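Long-range contact in ferritin (PDB 4IWK), which probably stores iron in a soluble, non-toxic form, taking it up as ferrous ion and depositing it as ferric hydroxide after oxidation: residues 88-99 and 128-139. Numbering follows the deposited sequence. Where two conformers were deposited one is given.
With FE (Fe (III) ion), chain I.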
ATOM      1  N   TRP A  88     -46.672  23.329  11.024  1.00 18.09           N
ATOM      2  CA  TRP A  88     -46.650  21.855  11.028  1.00 18.23           C
ATOM      3  C   TRP A  88     -48.030  21.230  10.885  1.00 20.02           C
ATOM      4  O   TRP A  88     -48.200  20.224  10.267  1.00 18.86           O
ATOM      5  CB  TRP A  88     -45.958  21.389  12.298  1.00 19.77           C
ATOM      6  CG  TRP A  88     -44.432  21.601  12.214  1.00 20.42           C
ATOM      7  CD1 TRP A  88     -43.718  22.573  12.808  1.00 18.83           C
ATOM      8  CD2 TRP A  88     -43.505  20.809  11.446  1.00 19.23           C
ATOM      9  NE1 TRP A  88     -42.364  22.406  12.519  1.00 19.57           N
ATOM     10  CE2 TRP A  88     -42.239  21.366  11.637  1.00 19.60           C
ATOM     11  CE3 TRP A  88     -43.652  19.654  10.620  1.00 22.08           C
ATOM     12  CZ2 TRP A  88     -41.085  20.816  11.072  1.00 19.36           C
ATOM     13  CZ3 TRP A  88     -42.497  19.120  10.026  1.00 21.62           C
ATOM     14  CH2 TRP A  88     -41.237  19.717  10.269  1.00 21.02           C
ATOM     15  N   GLN A  89     -49.033  21.856  11.470  1.00 18.12           N
ATOM     16  CA  GLN A  89     -50.398  21.340  11.311  1.00 19.71           C
ATOM     17  C   GLN A  89     -50.875  21.420   9.849  1.00 19.71           C
ATOM     18  O   GLN A  89     -51.466  20.475   9.292  1.00 19.65           O
ATOM     19  CB  GLN A  89     -51.349  22.170  12.265  1.00 20.84           C
ATOM     20  CG  GLN A  89     -52.850  21.844  11.966  1.00 23.14           C
ATOM     21  CD  GLN A  89     -53.234  20.417  12.472  1.00 28.90           C
ATOM     22  OE1 GLN A  89     -52.750  20.014  13.516  1.00 33.82           O
ATOM     23  NE2 GLN A  89     -54.035  19.652  11.698  1.00 30.62           N
ATOM     24  N   SER A  90     -50.519  22.519   9.186  1.00 18.57           N
ATOM     25  CA  SER A  90     -50.818  22.579   7.736  1.00 16.64           C
ATOM     26  C   SER A  90     -50.048  21.520   6.932  1.00 16.90           C
ATOM     27  O   SER A  90     -50.619  20.983   5.950  1.00 19.30           O
ATOM     28  CB  SER A  90     -50.459  23.957   7.170  1.00 16.20           C
ATOM     29  OG  SER A  90     -51.392  24.949   7.677  1.00 19.44           O
ATOM     30  N   ILE A  91     -48.805  21.230   7.321  1.00 16.53           N
ATOM     31  CA  ILE A  91     -48.017  20.229   6.565  1.00 18.12           C
ATOM     32  C   ILE A  91     -48.652  18.845   6.849  1.00 18.37           C
ATOM     33  O   ILE A  91     -48.746  18.012   5.942  1.00 18.68           O
ATOM     34  CB  ILE A  91     -46.581  20.254   7.009  1.00 18.72           C
ATOM     35  CG1 ILE A  91     -45.979  21.626   6.599  1.00 21.93           C
ATOM     36  CG2 ILE A  91     -45.774  19.094   6.466  1.00 17.62           C
ATOM     37  CD1 ILE A  91     -46.107  21.858   5.122  1.00 20.90           C
ATOM     38  N   LEU A  92     -49.097  18.589   8.066  1.00 20.18           N
ATOM     39  CA  LEU A  92     -49.802  17.280   8.310  1.00 20.38           C
ATOM     40  C   LEU A  92     -51.015  17.154   7.416  1.00 20.57           C
ATOM     41  O   LEU A  92     -51.206  16.125   6.726  1.00 19.97           O
ATOM     42  CB  LEU A  92     -50.222  17.225   9.790  1.00 20.54           C
ATOM     43  CG  LEU A  92     -51.017  15.884  10.041  1.00 25.96           C
ATOM     44  CD1 LEU A  92     -50.165  14.653   9.846  1.00 25.42           C
ATOM     45  CD2 LEU A  92     -51.551  15.982  11.471  1.00 27.11           C
ATOM     46  N   GLU A  93     -51.830  18.187   7.351  1.00 19.71           N
ATOM     47  CA  GLU A  93     -53.004  18.194   6.481  1.00 19.99           C
ATOM     48  C   GLU A  93     -52.654  17.990   5.018  1.00 20.03           C
ATOM     49  O   GLU A  93     -53.392  17.301   4.329  1.00 20.95           O
ATOM     50  CB  GLU A  93     -53.770  19.480   6.692  1.00 20.86           C
ATOM     51  CG  GLU A  93     -54.478  19.465   8.032  1.00 22.78           C
ATOM     52  CD  GLU A  93     -55.008  20.837   8.398  1.00 31.31           C
ATOM     53  OE1 GLU A  93     -55.134  21.655   7.518  1.00 41.02           O
ATOM     54  OE2 GLU A  93     -55.303  21.103   9.568  1.00 31.27           O
ATOM     55  N   LEU A  94     -51.554  18.667   4.561  1.00 17.45           N
ATOM     56  CA  LEU A  94     -51.072  18.523   3.181  1.00 16.59           C
ATOM     57  C   LEU A  94     -50.762  17.016   2.915  1.00 18.79           C
ATOM     58  O   LEU A  94     -51.153  16.470   1.846  1.00 19.60           O
ATOM     59  CB  LEU A  94     -49.793  19.335   3.021  1.00 18.13           C
ATOM     60  CG  LEU A  94     -49.113  19.249   1.634  1.00 20.82           C
ATOM     61  CD1 LEU A  94     -49.985  19.935   0.577  1.00 20.83           C
ATOM     62  CD2 LEU A  94     -47.712  19.879   1.769  1.00 20.01           C
ATOM     63  N   GLU A  95     -50.001  16.410   3.806  1.00 20.26           N
ATOM     64  CA  GLU A  95     -49.629  14.973   3.645  1.00 19.85           C
ATOM     65  C   GLU A  95     -50.886  14.077   3.636  1.00 20.93           C
ATOM     66  O   GLU A  95     -50.923  13.115   2.804  1.00 20.33           O
ATOM     67  CB  GLU A  95     -48.594  14.512   4.626  1.00 19.66           C
ATOM     68  CG  GLU A  95     -47.174  15.097   4.298  1.00 20.06           C
ATOM     69  CD  GLU A  95     -46.559  14.684   3.004  1.00 21.63           C
ATOM     70  OE1 GLU A  95     -47.127  13.831   2.306  1.00 23.48           O
ATOM     71  OE2 GLU A  95     -45.439  15.187   2.800  1.00 20.84           O
ATOM     72  N   GLN A  96     -51.860  14.415   4.463  1.00 21.59           N
ATOM     73  CA  GLN A  96     -53.110  13.648   4.477  1.00 23.04           C
ATOM     74  C   GLN A  96     -53.819  13.776   3.154  1.00 24.41           C
ATOM     75  O   GLN A  96     -54.359  12.777   2.603  1.00 23.87           O
ATOM     76  CB  GLN A  96     -54.005  14.063   5.596  1.00 23.48           C
ATOM     77  CG  GLN A  96     -53.400  13.636   6.934  1.00 23.41           C
ATOM     78  CD  GLN A  96     -54.070  14.306   8.126  1.00 26.52           C
ATOM     79  OE1 GLN A  96     -54.788  15.280   7.957  1.00 29.69           O
ATOM     80  NE2 GLN A  96     -53.833  13.771   9.344  1.00 25.90           N
ATOM     81  N   ALA A  97     -53.786  14.992   2.565  1.00 21.76           N
ATOM     82  CA  ALA A  97     -54.255  15.181   1.207  1.00 21.79           C
ATOM     83  C   ALA A  97     -53.544  14.414   0.129  1.00 25.33           C
ATOM     84  O   ALA A  97     -54.183  13.961  -0.855  1.00 23.75           O
ATOM     85  CB  ALA A  97     -54.302  16.686   0.828  1.00 20.58           C
ATOM     86  N   ASN A  98     -52.228  14.385   0.217  1.00 21.54           N
ATOM     87  CA  ASN A  98     -51.439  13.649  -0.730  1.00 20.61           C
ATOM     88  C   ASN A  98     -51.878  12.155  -0.651  1.00 22.31           C
ATOM     89  O   ASN A  98     -51.964  11.494  -1.684  1.00 22.58           O
ATOM     90  CB  ASN A  98     -49.975  13.742  -0.356  1.00 22.12           C
ATOM     91  CG  ASN A  98     -49.328  15.064  -0.737  1.00 25.67           C
ATOM     92  OD1 ASN A  98     -49.934  15.906  -1.426  1.00 22.52           O
ATOM     93  ND2 ASN A  98     -48.015  15.183  -0.416  1.00 22.97           N
ATOM     94  N   THR A  99     -52.074  11.648   0.543  1.00 22.02           N
ATOM     95  CA  THR A  99     -52.431  10.202   0.742  1.00 21.50           C
ATOM     96  C   THR A  99     -53.806  10.026   0.165  1.00 23.75           C
ATOM     97  O   THR A  99     -53.995   9.016  -0.516  1.00 24.25           O
ATOM     98  CB  THR A  99     -52.441   9.863   2.214  1.00 22.74           C
ATOM     99  OG1 THR A  99     -51.123  10.020   2.729  1.00 23.51           O
ATOM    100  CG2 THR A  99     -52.909   8.373   2.469  1.00 24.66           C
ATOM    101  N   GLN A 128     -46.225   7.167   2.168  1.00 18.69           N
ATOM    102  CA  GLN A 128     -47.147   8.085   2.823  1.00 19.24           C
ATOM    103  C   GLN A 128     -47.429   7.639   4.258  1.00 18.84           C
ATOM    104  O   GLN A 128     -47.605   8.478   5.130  1.00 19.89           O
ATOM    105  CB  GLN A 128     -48.499   8.161   2.083  1.00 17.66           C
ATOM    106  CG  GLN A 128     -48.403   8.959   0.778  1.00 18.17           C
ATOM    107  CD  GLN A 128     -47.746  10.321   1.024  1.00 20.94           C
ATOM    108  OE1 GLN A 128     -46.605  10.531   0.570  1.00 22.60           O
ATOM    109  NE2 GLN A 128     -48.438  11.223   1.735  1.00 20.56           N
ATOM    110  N   VAL A 129     -47.500   6.321   4.511  1.00 19.50           N
ATOM    111  CA  VAL A 129     -47.624   5.912   5.911  1.00 19.37           C
ATOM    112  C   VAL A 129     -46.427   6.434   6.715  1.00 21.47           C
ATOM    113  O   VAL A 129     -46.577   6.953   7.837  1.00 21.09           O
ATOM    114  CB  VAL A 129     -47.655   4.329   5.982  1.00 20.50           C
ATOM    115  CG1 VAL A 129     -47.434   3.862   7.416  1.00 21.51           C
ATOM    116  CG2 VAL A 129     -48.967   3.874   5.371  1.00 19.87           C
ATOM    117  N   ASN A 130     -45.232   6.356   6.152  1.00 19.30           N
ATOM    118  CA  ASN A 130     -44.059   6.787   6.891  1.00 18.89           C
ATOM    119  C   ASN A 130     -44.057   8.326   7.070  1.00 21.00           C
ATOM    120  O   ASN A 130     -43.747   8.827   8.143  1.00 21.50           O
ATOM    121  CB  ASN A 130     -42.838   6.382   6.135  1.00 20.24           C
ATOM    122  CG  ASN A 130     -42.574   4.850   6.266  1.00 28.87           C
ATOM    123  OD1 ASN A 130     -43.248   4.159   7.059  1.00 29.99           O
ATOM    124  ND2 ASN A 130     -41.678   4.298   5.397  1.00 27.13           N
ATOM    125  N   GLU A 131     -44.457   9.009   6.007  1.00 21.07           N
ATOM    126  CA  GLU A 131     -44.435  10.518   6.075  1.00 21.67           C
ATOM    127  C   GLU A 131     -45.497  11.008   7.039  1.00 20.40           C
ATOM    128  O   GLU A 131     -45.205  11.952   7.908  1.00 21.40           O
ATOM    129  CB  GLU A 131     -44.730  11.135   4.709  1.00 22.74           C
ATOM    130  CG  GLU A 131     -43.587  10.811   3.739  1.00 25.81           C
ATOM    131  CD  GLU A 131     -43.574  11.733   2.550  1.00 32.30           C
ATOM    132  OE1 GLU A 131     -44.564  12.495   2.467  1.00 27.57           O
ATOM    133  OE2 GLU A 131     -42.663  11.661   1.728  1.00 30.93           O
ATOM    134  N   GLU A 132     -46.703  10.432   7.010  1.00 20.28           N
ATOM    135  CA  GLU A 132     -47.717  10.914   7.975  1.00 20.09           C
ATOM    136  C   GLU A 132     -47.258  10.645   9.427  1.00 20.25           C
ATOM    137  O   GLU A 132     -47.534  11.482  10.335  1.00 20.00           O
ATOM    138  CB  GLU A 132     -49.075  10.294   7.735  1.00 21.26           C
ATOM    139  CG  GLU A 132     -49.760  10.829   6.454  1.00 22.24           C
ATOM    140  CD  GLU A 132     -51.213  10.429   6.360  1.00 25.05           C
ATOM    141  OE1 GLU A 132     -51.853  10.270   7.416  1.00 29.07           O
ATOM    142  OE2 GLU A 132     -51.711  10.152   5.274  1.00 27.12           O
ATOM    143  N   ASP A 133     -46.623   9.515   9.657  1.00 19.51           N
ATOM    144  CA  ASP A 133     -46.203   9.198  10.999  1.00 22.54           C
ATOM    145  C   ASP A 133     -45.126  10.200  11.448  1.00 21.98           C
ATOM    146  O   ASP A 133     -45.201  10.662  12.610  1.00 24.39           O
ATOM    147  CB  ASP A 133     -45.577   7.765  10.993  1.00 21.03           C
ATOM    148  CG  ASP A 133     -44.894   7.404  12.311  1.00 22.19           C
ATOM    149  OD1 ASP A 133     -45.623   7.257  13.293  1.00 27.65           O
ATOM    150  OD2 ASP A 133     -43.688   7.274  12.309  1.00 26.07           O
ATOM    151  N   LYS A 134     -44.118  10.476  10.590  1.00 20.22           N
ATOM    152  CA  LYS A 134     -43.009  11.373  10.905  1.00 20.59           C
ATOM    153  C   LYS A 134     -43.589  12.808  11.194  1.00 24.37           C
ATOM    154  O   LYS A 134     -43.211  13.413  12.206  1.00 25.07           O
ATOM    155  CB  LYS A 134     -42.065  11.404   9.699  1.00 25.44           C
ATOM    156  CG  LYS A 134     -40.956  12.402   9.877  1.00 34.93           C
ATOM    157  CD  LYS A 134     -39.671  11.825   9.323  1.00 51.79           C
ATOM    158  CE  LYS A 134     -38.574  12.960   9.271  1.00 56.69           C
ATOM    159  NZ  LYS A 134     -37.385  12.611   8.351  1.00 55.29           N
ATOM    160  N   ILE A 135     -44.454  13.320  10.330  1.00 20.92           N
ATOM    161  CA  ILE A 135     -45.027  14.679  10.537  0.50 22.17           C
ATOM    162  C   ILE A 135     -45.859  14.725  11.787  1.00 23.63           C
ATOM    163  O   ILE A 135     -45.746  15.667  12.567  1.00 23.14           O
ATOM    164  CB  ILE A 135     -45.861  15.128   9.332  0.50 23.22           C
ATOM    165  CG1 ILE A 135     -44.882  15.348   8.205  0.50 23.15           C
ATOM    166  CG2 ILE A 135     -46.653  16.449   9.636  0.50 21.95           C
ATOM    167  CD1 ILE A 135     -45.389  15.120   6.810  0.50 25.57           C
ATOM    168  N   GLY A 136     -46.664  13.682  12.033  1.00 22.53           N
ATOM    169  CA  GLY A 136     -47.513  13.679  13.210  1.00 23.58           C
ATOM    170  C   GLY A 136     -46.595  13.678  14.431  1.00 24.01           C
ATOM    171  O   GLY A 136     -46.918  14.337  15.429  1.00 23.93           O
ATOM    172  N   SER A 137     -45.459  12.977  14.401  1.00 22.89           N
ATOM    173  CA  SER A 137     -44.594  12.918  15.583  1.00 22.73           C
ATOM    174  C   SER A 137     -43.887  14.273  15.796  1.00 23.92           C
ATOM    175  O   SER A 137     -43.767  14.745  16.920  1.00 23.39           O
ATOM    176  CB  SER A 137     -43.522  11.823  15.374  1.00 26.05           C
ATOM    177  OG  SER A 137     -42.530  11.893  16.365  1.00 29.43           O
ATOM    178  N   ILE A 138     -43.444  14.911  14.720  1.00 19.97           N
ATOM    179  CA  ILE A 138     -42.847  16.245  14.892  1.00 20.53           C
ATOM    180  C   ILE A 138     -43.865  17.257  15.448  1.00 19.81           C
ATOM    181  O   ILE A 138     -43.522  18.058  16.395  1.00 21.22           O
ATOM    182  CB  ILE A 138     -42.253  16.760  13.506  1.00 20.91           C
ATOM    183  CG1 ILE A 138     -41.070  15.899  13.113  1.00 23.00           C
ATOM    184  CG2 ILE A 138     -41.872  18.261  13.686  1.00 22.78           C
ATOM    185  CD1 ILE A 138     -40.596  16.063  11.634  1.00 23.89           C
ATOM    186  N   LEU A 139     -45.079  17.246  14.881  1.00 20.26           N
ATOM    187  CA  LEU A 139     -46.178  18.115  15.346  1.00 20.89           C
ATOM    188  C   LEU A 139     -46.350  17.865  16.873  1.00 23.87           C
ATOM    189  O   LEU A 139     -46.507  18.803  17.662  1.00 22.36           O
ATOM    190  CB  LEU A 139     -47.461  17.856  14.585  1.00 21.44           C
ATOM    191  CG  LEU A 139     -48.659  18.627  15.074  1.00 20.69           C
ATOM    192  CD1 LEU A 139     -48.333  20.130  14.904  1.00 19.56           C
ATOM    193  CD2 LEU A 139     -49.890  18.241  14.173  1.00 26.00           C
TER
HETATM  194 FE    FE I 203     -44.820  14.100   1.106  0.85 23.97          FE
HETATM  195  O   HOH W   1     -45.614  12.980  -0.232  1.00 28.00           O
HETATM  196  O   HOH W   2     -52.233  11.321   9.623  1.00 31.79           O
HETATM  197  O   HOH W   3     -42.998  14.186   1.019  1.00 34.45           O
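Glu-95 and Glu-131 face each other between the antiparallel segments 88-99 and 128-139 of the ferritin four-helix bundle, whose axes run at 165°, and share one iron(III) ion, a worked example of metal chemistry set into knobs-into-holes helix packing. Glu-95 OE2 and Glu-131 OE1 each bind the iron at 2.1 Å, their carboxylates almost perpendicular; Glu-49 and two waters join them, and Glu-131 OE2 reaches a second iron. Gln-128, its chain bent at chi2 (-51°), turns NE2 to give one nearly straight bond to Glu-95 OE1 (3.0 Å) and another to Thr-99 OG1, both in its amide plane. Asn-98 ND2 meets that same OE1 from above the carboxylate plane, while Tyr-23 bonds to OE2.

Toward Leu-139 the tight part is apolar. Leu-92 sits as a knob among Glu-132, Ile-135, Gly-136 and Leu-139, with Ile-135 CG2 3.7 Å from Leu-92 CB, and Ile-138 CG2 stands squarely over the six-membered ring of Trp-88, 3.5 Å from its centroid, as a CH-pi contact. The solvent side is polar: Thr-99 donates to the anti lone pair of Glu-132 OE2 (2.6 Å), but beyond it only a water links Glu-132 OE1 to Gln-96 NE2.

With the amides of Gln-128 and Asn-98 and the hydroxyl of Tyr-23 gripping Glu-95, these second-shell hydrogen bonds probably hold its carboxylate in the orientation in which it meets iron at the ferroxidase centre.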